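PDB 4MP4: glutathione S-transferase from Acinetobacter baumannii, which probably catalyses the conjugation of glutathione to electrophilic substrates. Local coordinates for residues A106-D111 with E142-V147. Residues are numbered along the deposited sequence; the frame is centred on the assembly and turned at random.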
loop_
_atom_site.group_PDB
_atom_site.type_symbol
_atom_site.label_atom_id
_atom_site.label_comp_id
_atom_site.label_asym_id
_atom_site.label_seq_id
_atom_site.Cartn_x
_atom_site.Cartn_y
_atom_site.Cartn_z
ATOM N N ALA A 106 -2.632 -0.610 -5.187
ATOM C CA ALA A 106 -1.440 -0.843 -4.395
ATOM C C ALA A 106 -0.212 -0.516 -5.233
ATOM O O ALA A 106 0.758 0.106 -4.772
ATOM C CB ALA A 106 -1.399 -2.267 -3.873
ATOM N N TRP A 107 -0.304 -0.897 -6.494
ATOM C CA TRP A 107 0.759 -0.720 -7.458
ATOM C C TRP A 107 1.050 0.758 -7.740
ATOM O O TRP A 107 2.214 1.183 -7.728
ATOM C CB TRP A 107 0.379 -1.476 -8.728
ATOM C CG TRP A 107 1.291 -1.231 -9.841
ATOM C CD1 TRP A 107 2.601 -1.616 -9.941
ATOM C CD2 TRP A 107 0.979 -0.534 -11.049
ATOM N NE1 TRP A 107 3.119 -1.203 -11.153
ATOM C CE2 TRP A 107 2.146 -0.539 -11.840
ATOM C CE3 TRP A 107 -0.169 0.096 -11.522
ATOM C CZ2 TRP A 107 2.180 0.063 -13.091
ATOM C CZ3 TRP A 107 -0.126 0.695 -12.759
ATOM C CH2 TRP A 107 1.043 0.676 -13.529
ATOM N N LEU A 108 -0.005 1.539 -7.980
ATOM C CA LEU A 108 0.125 2.994 -8.110
ATOM C C LEU A 108 0.757 3.637 -6.881
ATOM O O LEU A 108 1.538 4.577 -7.006
ATOM C CB LEU A 108 -1.244 3.656 -8.350
ATOM C CG LEU A 108 -1.966 3.309 -9.647
ATOM C CD1 LEU A 108 -3.398 3.829 -9.626
ATOM C CD2 LEU A 108 -1.169 3.847 -10.841
ATOM N N ARG A 109 0.399 3.157 -5.691
ATOM C CA ARG A 109 0.923 3.726 -4.439
ATOM C C ARG A 109 2.414 3.470 -4.242
ATOM O O ARG A 109 3.134 4.362 -3.808
ATOM C CB ARG A 109 0.163 3.184 -3.224
ATOM C CG ARG A 109 0.796 3.533 -1.866
ATOM C CD ARG A 109 0.517 4.967 -1.476
ATOM N NE ARG A 109 1.274 5.430 -0.309
ATOM C CZ ARG A 109 2.478 6.007 -0.365
ATOM N NH1 ARG A 109 3.115 6.165 -1.529
ATOM N NH2 ARG A 109 3.062 6.412 0.755
ATOM N N SER A 110 2.870 2.266 -4.584
ATOM C CA SER A 110 4.199 1.802 -4.200
ATOM C C SER A 110 5.213 1.608 -5.320
ATOM O O SER A 110 6.418 1.715 -5.086
ATOM C CB SER A 110 4.087 0.491 -3.427
ATOM O OG SER A 110 3.527 0.743 -2.151
ATOM N N ASP A 111 4.740 1.272 -6.518
ATOM C CA ASP A 111 5.631 1.180 -7.666
ATOM C C ASP A 111 5.685 2.541 -8.367
ATOM O O ASP A 111 5.177 3.538 -7.837
ATOM C CB ASP A 111 5.171 0.074 -8.608
ATOM C CG ASP A 111 6.176 -0.221 -9.708
ATOM O OD1 ASP A 111 7.350 0.200 -9.581
ATOM O OD2 ASP A 111 5.788 -0.866 -10.707
ATOM N N GLU A 142 6.349 3.959 -19.223
ATOM C CA GLU A 142 5.979 2.916 -20.180
ATOM C C GLU A 142 5.218 1.769 -19.523
ATOM O O GLU A 142 4.271 1.213 -20.099
ATOM C CB GLU A 142 7.223 2.372 -20.897
ATOM C CG GLU A 142 7.661 3.224 -22.069
ATOM C CD GLU A 142 6.602 3.295 -23.165
ATOM O OE1 GLU A 142 5.773 2.353 -23.274
ATOM O OE2 GLU A 142 6.595 4.295 -23.914
ATOM N N LYS A 143 5.651 1.415 -18.317
ATOM C CA LYS A 143 4.998 0.379 -17.547
ATOM C C LYS A 143 3.575 0.808 -17.190
ATOM O O LYS A 143 2.649 0.010 -17.240
ATOM C CB LYS A 143 5.823 0.072 -16.309
ATOM C CG LYS A 143 5.474 -1.226 -15.654
ATOM C CD LYS A 143 6.484 -1.517 -14.567
ATOM C CE LYS A 143 5.933 -2.495 -13.540
ATOM N NZ LYS A 143 6.550 -2.237 -12.211
ATOM N N LEU A 144 3.415 2.083 -16.853
ATOM C CA LEU A 144 2.115 2.679 -16.612
ATOM C C LEU A 144 1.243 2.620 -17.863
ATOM O O LEU A 144 0.072 2.244 -17.791
ATOM C CB LEU A 144 2.270 4.146 -16.148
ATOM C CG LEU A 144 0.983 4.969 -15.992
ATOM C CD1 LEU A 144 0.097 4.386 -14.881
ATOM C CD2 LEU A 144 1.256 6.450 -15.730
ATOM N N PHE A 145 1.807 3.004 -19.003
ATOM C CA PHE A 145 1.057 2.983 -20.257
ATOM C C PHE A 145 0.653 1.551 -20.608
ATOM O O PHE A 145 -0.460 1.303 -21.076
ATOM C CB PHE A 145 1.877 3.549 -21.420
ATOM C CG PHE A 145 2.271 4.994 -21.262
ATOM C CD1 PHE A 145 1.499 5.866 -20.515
ATOM C CD2 PHE A 145 3.422 5.481 -21.890
ATOM C CE1 PHE A 145 1.870 7.198 -20.377
ATOM C CE2 PHE A 145 3.798 6.802 -21.762
ATOM C CZ PHE A 145 3.022 7.666 -21.010
ATOM N N PHE A 146 1.576 0.615 -20.410
ATOM C CA PHE A 146 1.310 -0.782 -20.721
ATOM C C PHE A 146 0.099 -1.279 -19.942
ATOM O O PHE A 146 -0.874 -1.752 -20.528
ATOM C CB PHE A 146 2.536 -1.656 -20.429
ATOM C CG PHE A 146 2.282 -3.131 -20.607
ATOM C CD1 PHE A 146 2.433 -3.731 -21.853
ATOM C CD2 PHE A 146 1.884 -3.919 -19.529
ATOM C CE1 PHE A 146 2.194 -5.088 -22.015
ATOM C CE2 PHE A 146 1.643 -5.279 -19.683
ATOM C CZ PHE A 146 1.799 -5.861 -20.926
ATOM N N VAL A 147 0.156 -1.128 -18.624
ATOM C CA VAL A 147 -0.914 -1.557 -17.724
ATOM C C VAL A 147 -2.260 -0.871 -17.977
ATOM O O VAL A 147 -3.296 -1.524 -18.014
ATOM C CB VAL A 147 -0.496 -1.371 -16.247
ATOM C CG1 VAL A 147 -1.642 -1.759 -15.299
ATOM C CG2 VAL A 147 0.763 -2.191 -15.949
#
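Trp107 spans the gap between two nearly antiparallel helices, its six-membered ring reaching the backbone and side chains of 142-147. CH2 lies 3.8 Å from the CA of Leu144 at the ring edge and 3.7 Å from the CB of Val147, which approaches obliquely with its methyls against CZ2 and CZ3. With CG anti to the backbone N, chi1 (172°) carries the indole across to 142-147; the axes of 106-110 and 142-147 come within 12.5 Å, their directions 169° apart. Leu144 CD1 lies 4.1 Å from Trp107 CH2 and 4.3 Å from Leu108 CD2.

The nitrogen edge of the indole meets polar groups instead. In the model NE1 points its N-H at Asp111 OD2, a bent and uncertain bond. The extended Lys143 brings NZ, as modelled, near the ring plane beside NE1, close enough to the same carboxylate for a salt bridge, though the positions of both OD2 and NZ are doubtful.

Further out, Leu144 also packs on Leu170 and Met173 of helix 165-178, and Asp111 O accepts a hydrogen bond from Arg116. Within the all-helical C-terminal domain, the indole's carbon edge thus packs on Leu144 and Val147, while its N-H lies on the polar side and may help orient the carboxylate.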